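Local coordinates for erythrocyte membrane protein 1 (Plasmodium falciparum, PDB 2XU0), which probably binds receptors on host cells as a parasite surface adhesin, the part here being its N-terminal segment and first Duffy-binding-like domain, a rosetting domain, at residues S12-E17 with D277-G282; T355-A360 with K468-Y473. The protein carries 10 engineered substitutions. All blocks are in the same frame, centred on the assembly; numbering follows the deposited sequence.

Interaction 1: residues S12-E17 with D277-G282; sequences SPTLSE and DYFRKG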
loop_
_atom_site.group_PDB
_atom_site.type_symbol
_atom_site.label_atom_id
_atom_site.label_comp_id
_atom_site.label_asym_id
_atom_site.label_seq_id
_atom_site.Cartn_x
_atom_site.Cartn_y
_atom_site.Cartn_z
ATOM N N SER A 12 -19.507 -10.608 3.164
ATOM C CA SER A 12 -18.890 -9.573 2.330
ATOM C C SER A 12 -17.622 -9.015 2.999
ATOM O O SER A 12 -17.732 -8.392 4.061
ATOM C CB SER A 12 -19.875 -8.436 2.049
ATOM O OG SER A 12 -19.224 -7.343 1.416
ATOM N N PRO A 13 -16.411 -9.203 2.414
ATOM C CA PRO A 13 -15.203 -8.635 3.052
ATOM C C PRO A 13 -15.226 -7.102 3.087
ATOM O O PRO A 13 -14.802 -6.513 4.077
ATOM C CB PRO A 13 -14.051 -9.186 2.211
ATOM C CG PRO A 13 -14.671 -9.505 0.897
ATOM C CD PRO A 13 -16.084 -9.900 1.155
ATOM N N THR A 14 -15.804 -6.472 2.044
ATOM C CA THR A 14 -15.927 -5.022 1.966
ATOM C C THR A 14 -16.722 -4.442 3.140
ATOM O O THR A 14 -16.245 -3.540 3.815
ATOM C CB THR A 14 -16.553 -4.598 0.634
ATOM O OG1 THR A 14 -15.871 -5.234 -0.431
ATOM C CG2 THR A 14 -16.468 -3.111 0.421
ATOM N N LEU A 15 -17.928 -4.964 3.374
ATOM C CA LEU A 15 -18.841 -4.476 4.401
ATOM C C LEU A 15 -18.415 -4.827 5.803
ATOM O O LEU A 15 -18.767 -4.106 6.742
ATOM C CB LEU A 15 -20.235 -5.061 4.134
ATOM C CG LEU A 15 -21.251 -4.321 3.244
ATOM C CD1 LEU A 15 -20.637 -3.325 2.276
ATOM C CD2 LEU A 15 -22.156 -5.305 2.550
ATOM N N SER A 16 -17.737 -5.971 5.963
ATOM C CA SER A 16 -17.317 -6.429 7.273
ATOM C C SER A 16 -15.980 -5.864 7.755
ATOM O O SER A 16 -15.660 -6.017 8.931
ATOM C CB SER A 16 -17.381 -7.951 7.368
ATOM O OG SER A 16 -16.360 -8.566 6.599
ATOM N N GLU A 17 -15.223 -5.157 6.877
ATOM C CA GLU A 17 -13.950 -4.545 7.258
ATOM C C GLU A 17 -14.167 -3.654 8.493
ATOM O O GLU A 17 -15.064 -2.804 8.490
ATOM C CB GLU A 17 -13.366 -3.709 6.100
ATOM C CG GLU A 17 -12.082 -2.970 6.490
ATOM C CD GLU A 17 -11.392 -2.124 5.432
ATOM O OE1 GLU A 17 -11.693 -2.300 4.228
ATOM O OE2 GLU A 17 -10.532 -1.294 5.810
ATOM N N ASP A 277 -16.487 0.216 -6.355
ATOM C CA ASP A 277 -16.677 1.480 -5.644
ATOM C C ASP A 277 -15.756 1.544 -4.443
ATOM O O ASP A 277 -15.383 0.497 -3.906
ATOM C CB ASP A 277 -18.155 1.652 -5.205
ATOM C CG ASP A 277 -19.072 1.958 -6.371
ATOM O OD1 ASP A 277 -19.130 3.140 -6.788
ATOM O OD2 ASP A 277 -19.627 0.998 -6.951
ATOM N N TYR A 278 -15.376 2.759 -4.030
ATOM C CA TYR A 278 -14.515 2.904 -2.849
ATOM C C TYR A 278 -15.383 2.921 -1.597
ATOM O O TYR A 278 -16.369 3.664 -1.535
ATOM C CB TYR A 278 -13.684 4.196 -2.930
ATOM C CG TYR A 278 -12.584 4.264 -1.886
ATOM C CD1 TYR A 278 -11.475 3.427 -1.961
ATOM C CD2 TYR A 278 -12.649 5.168 -0.832
ATOM C CE1 TYR A 278 -10.474 3.464 -0.997
ATOM C CE2 TYR A 278 -11.620 5.255 0.110
ATOM C CZ TYR A 278 -10.532 4.399 0.018
ATOM O OH TYR A 278 -9.546 4.376 0.971
ATOM N N PHE A 279 -15.018 2.121 -0.603
ATOM C CA PHE A 279 -15.774 2.096 0.639
ATOM C C PHE A 279 -14.863 2.411 1.801
ATOM O O PHE A 279 -13.746 1.887 1.878
ATOM C CB PHE A 279 -16.415 0.711 0.883
ATOM C CG PHE A 279 -17.433 0.237 -0.124
ATOM C CD1 PHE A 279 -18.790 0.261 0.172
ATOM C CD2 PHE A 279 -17.032 -0.301 -1.345
ATOM C CE1 PHE A 279 -19.727 -0.242 -0.737
ATOM C CE2 PHE A 279 -17.974 -0.784 -2.262
ATOM C CZ PHE A 279 -19.317 -0.745 -1.954
ATOM N N ARG A 280 -15.365 3.207 2.744
ATOM C CA ARG A 280 -14.659 3.543 3.986
ATOM C C ARG A 280 -15.673 3.812 5.081
ATOM O O ARG A 280 -16.830 4.117 4.771
ATOM C CB ARG A 280 -13.662 4.714 3.810
ATOM C CG ARG A 280 -14.221 5.937 3.094
ATOM C CD ARG A 280 -13.405 7.176 3.375
ATOM N NE ARG A 280 -13.609 7.589 4.757
ATOM C CZ ARG A 280 -14.481 8.507 5.145
ATOM N NH1 ARG A 280 -15.188 9.184 4.247
ATOM N NH2 ARG A 280 -14.629 8.783 6.428
ATOM N N LYS A 281 -15.272 3.631 6.348
ATOM C CA LYS A 281 -16.153 3.827 7.497
ATOM C C LYS A 281 -15.690 4.952 8.371
ATOM O O LYS A 281 -14.492 5.180 8.496
ATOM C CB LYS A 281 -16.271 2.555 8.354
ATOM C CG LYS A 281 -16.950 1.416 7.616
ATOM C CD LYS A 281 -17.117 0.214 8.489
ATOM C CE LYS A 281 -17.670 -0.930 7.673
ATOM N NZ LYS A 281 -17.719 -2.174 8.475
ATOM N N GLY A 282 -16.647 5.645 8.976
ATOM C CA GLY A 282 -16.368 6.678 9.958
ATOM C C GLY A 282 -16.079 6.031 11.292
ATOM O O GLY A 282 -16.289 4.828 11.474
#
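Phe-279 meets Thr-14 through the face of its ring. The methyl CG2 of Thr-14 sits 3.7 Å from the ring centroid of Phe-279, 27° off the ring normal, in a CH-pi contact. It is offset toward the CD2 side, where CG2 of Thr-14 comes within 3.4 Å of CD2 of Phe-279. The two side chains cross at about a right angle. In Thr-14 it is CG2 that lies anti to the backbone N, which turns the methyl rather than the hydroxyl to the ring. Leu-15 adds a looser apolar contact, with its CD1 4.4 Å from CE1 of Phe-279. Ala-186 of helix 186-204 also packs against both Thr-14 and Phe-279.

Lys-281 carries the polar half. Its chain runs extended beyond CG and brings the ammonium to the end of the short helix 13-16. There NZ of Lys-281 donates to O of Leu-15 at 2.8 Å, from above the carbonyl plane. It also donates to O of Glu-17 at 2.7 Å, tilted 28° from the plane of the Glu-17 carbonyl. One ammonium thus holds two backbone carbonyls at the C-terminal end of helix 13-16, while the Glu-17 carboxylate turns to Ser-21 and Arg-23.

The contact packs the PfEMP1 N-terminal stretch onto strand 279-281, half of a two-stranded antiparallel hairpin in the Duffy-binding-like domain.

Interaction 2: residues T355-A360 with K468-Y473; sequences TQTNLA and KTCPLY. Engineered in segment 355-360: Ala-360 (natural residue Ser).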
loop_
_atom_site.group_PDB
_atom_site.type_symbol
_atom_site.label_atom_id
_atom_site.label_comp_id
_atom_site.label_asym_id
_atom_site.label_seq_id
_atom_site.Cartn_x
_atom_site.Cartn_y
_atom_site.Cartn_z
ATOM N N THR A 355 2.292 -40.850 9.298
ATOM C CA THR A 355 1.496 -42.082 9.274
ATOM C C THR A 355 2.370 -43.331 9.538
ATOM O O THR A 355 1.841 -44.391 9.894
ATOM C CB THR A 355 0.631 -42.200 7.990
ATOM O OG1 THR A 355 1.437 -42.606 6.880
ATOM C CG2 THR A 355 -0.134 -40.917 7.658
ATOM N N GLN A 356 3.700 -43.202 9.371
ATOM C CA GLN A 356 4.657 -44.295 9.591
ATOM C C GLN A 356 5.833 -43.886 10.504
ATOM O O GLN A 356 6.852 -44.586 10.543
ATOM C CB GLN A 356 5.185 -44.818 8.248
ATOM C CG GLN A 356 4.090 -45.349 7.334
ATOM C CD GLN A 356 4.664 -45.879 6.057
ATOM O OE1 GLN A 356 5.234 -46.984 6.009
ATOM N NE2 GLN A 356 4.515 -45.096 4.998
ATOM N N THR A 357 5.683 -42.761 11.245
ATOM C CA THR A 357 6.721 -42.222 12.138
ATOM C C THR A 357 6.253 -42.204 13.585
ATOM O O THR A 357 5.096 -41.871 13.869
ATOM C CB THR A 357 7.193 -40.832 11.635
ATOM O OG1 THR A 357 7.741 -40.986 10.328
ATOM C CG2 THR A 357 8.237 -40.167 12.540
ATOM N N ASN A 358 7.168 -42.559 14.492
ATOM C CA ASN A 358 6.952 -42.553 15.931
ATOM C C ASN A 358 8.209 -41.985 16.588
ATOM O O ASN A 358 9.181 -42.715 16.809
ATOM C CB ASN A 358 6.622 -43.955 16.445
ATOM C CG ASN A 358 5.896 -43.953 17.763
ATOM O OD1 ASN A 358 6.406 -43.483 18.789
ATOM N ND2 ASN A 358 4.683 -44.490 17.762
ATOM N N LEU A 359 8.197 -40.660 16.856
ATOM C CA LEU A 359 9.324 -39.944 17.460
ATOM C C LEU A 359 9.644 -40.397 18.899
ATOM O O LEU A 359 10.810 -40.357 19.307
ATOM C CB LEU A 359 9.150 -38.414 17.357
ATOM C CG LEU A 359 8.957 -37.822 15.949
ATOM C CD1 LEU A 359 8.608 -36.362 16.021
ATOM C CD2 LEU A 359 10.189 -37.986 15.102
ATOM N N ALA A 360 8.615 -40.878 19.633
ATOM C CA ALA A 360 8.705 -41.393 21.003
ATOM C C ALA A 360 9.573 -42.651 21.108
ATOM O O ALA A 360 10.182 -42.883 22.150
ATOM C CB ALA A 360 7.312 -41.686 21.531
ATOM N N LYS A 468 5.065 -28.431 11.450
ATOM C CA LYS A 468 5.487 -28.890 12.784
ATOM C C LYS A 468 6.019 -30.324 12.718
ATOM O O LYS A 468 5.709 -31.048 11.757
ATOM C CB LYS A 468 4.343 -28.793 13.811
ATOM C CG LYS A 468 3.977 -27.364 14.184
ATOM C CD LYS A 468 2.782 -27.320 15.124
ATOM C CE LYS A 468 2.600 -25.968 15.771
ATOM N NZ LYS A 468 2.045 -24.953 14.832
ATOM N N THR A 469 6.845 -30.718 13.722
ATOM C CA THR A 469 7.380 -32.084 13.816
ATOM C C THR A 469 6.180 -33.020 13.999
ATOM O O THR A 469 5.172 -32.594 14.558
ATOM C CB THR A 469 8.364 -32.226 15.001
ATOM O OG1 THR A 469 7.706 -31.885 16.224
ATOM C CG2 THR A 469 9.624 -31.397 14.832
ATOM N N CYS A 470 6.269 -34.271 13.512
ATOM C CA CYS A 470 5.181 -35.255 13.646
ATOM C C CYS A 470 4.626 -35.309 15.062
ATOM O O CYS A 470 5.437 -35.383 15.993
ATOM C CB CYS A 470 5.654 -36.649 13.234
ATOM S SG CYS A 470 5.796 -36.892 11.456
ATOM N N PRO A 471 3.287 -35.483 15.249
ATOM C CA PRO A 471 2.775 -35.770 16.606
ATOM C C PRO A 471 3.516 -37.011 17.141
ATOM O O PRO A 471 3.707 -37.954 16.379
ATOM C CB PRO A 471 1.283 -36.027 16.371
ATOM C CG PRO A 471 0.975 -35.300 15.104
ATOM C CD PRO A 471 2.197 -35.517 14.254
ATOM N N LEU A 472 4.063 -36.930 18.377
ATOM C CA LEU A 472 4.923 -37.922 19.065
ATOM C C LEU A 472 4.744 -39.415 18.798
ATOM O O LEU A 472 5.747 -40.129 18.693
ATOM C CB LEU A 472 4.975 -37.689 20.597
ATOM C CG LEU A 472 5.643 -36.407 21.102
ATOM C CD1 LEU A 472 5.404 -36.241 22.581
ATOM C CD2 LEU A 472 7.152 -36.408 20.823
ATOM N N TYR A 473 3.489 -39.896 18.777
ATOM C CA TYR A 473 3.160 -41.325 18.604
ATOM C C TYR A 473 2.645 -41.670 17.195
ATOM O O TYR A 473 2.167 -42.788 16.964
ATOM C CB TYR A 473 2.162 -41.768 19.702
ATOM C CG TYR A 473 2.499 -41.193 21.062
ATOM C CD1 TYR A 473 1.719 -40.187 21.628
ATOM C CD2 TYR A 473 3.665 -41.568 21.729
ATOM C CE1 TYR A 473 2.059 -39.611 22.854
ATOM C CE2 TYR A 473 4.021 -40.991 22.946
ATOM C CZ TYR A 473 3.215 -40.018 23.508
ATOM O OH TYR A 473 3.588 -39.458 24.707
#
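Leu-359 and Ala-360 pack against the loop of Cys-470 to Tyr-473, beside a disulfide of the DBL fold. Both segments are irregular loops of this disulfide-rich domain. Cys-470 is joined to Cys-354, the residue just before segment 355-360. This covalent link holds the two loops together, their touching parts running 75° apart.

The apolar contacts lie along both loops. The CB of Leu-359 is directed toward the partner loop, and its CD1 lies 4.1 Å from CB of Cys-470. CB of Leu-359 also touches CD2 of Leu-472 at 4.5 Å. Ala-360, an engineered residue that is serine in the natural protein, places its CB 3.6 Å from CE2 of Tyr-473, oblique to the ring. CB of Leu-472 lies over the centre of one face of that ring. Thr-357 rests near the disulfide, with its CB 4.2 Å from SG of Cys-470. Its hydroxyl is engaged by Asp-353 and Phe-365.

One close methyl-to-carbonyl contact puts CD1 of Leu-359 3.3 Å from O of Cys-470.

The polar contacts are fewer. The amide of Asn-358 lies alongside the backbone of Leu-472 and Tyr-473. With chi1 at -158° it extends opposite its own backbone N to reach them. ND2 of Asn-358 comes 3.1 Å from O of Tyr-473, but the angle is too poor for a hydrogen bond. That carbonyl accepts from Asn-486 instead. Backbone N of Ala-360 donates to O of Leu-472 at 3.1 Å, with an N-H...O angle of 157°.

Overall arrangement
The modelled chain starts at Ser-12, in the first segment of interaction 1. It passes through helix 22-39 and the helices up to 249-268 before strand 279-281 closes a long loop, less than half of it helical. Interaction 1 ties the N-terminal stretch to the Duffy binding region. Later, beyond helix 311-338, segment 355-360 opens interaction 2. The chain then runs through the long helix 371-407 and several shorter ones to 468-473, near the C-terminal end of this fragment. The two loops follow in series and neither nest nor cross. Interactions 1 and 2 are about 45 Å apart between centres and about 26 Å between nearest atoms. Interaction 2 ties together two loops of the C-terminal region.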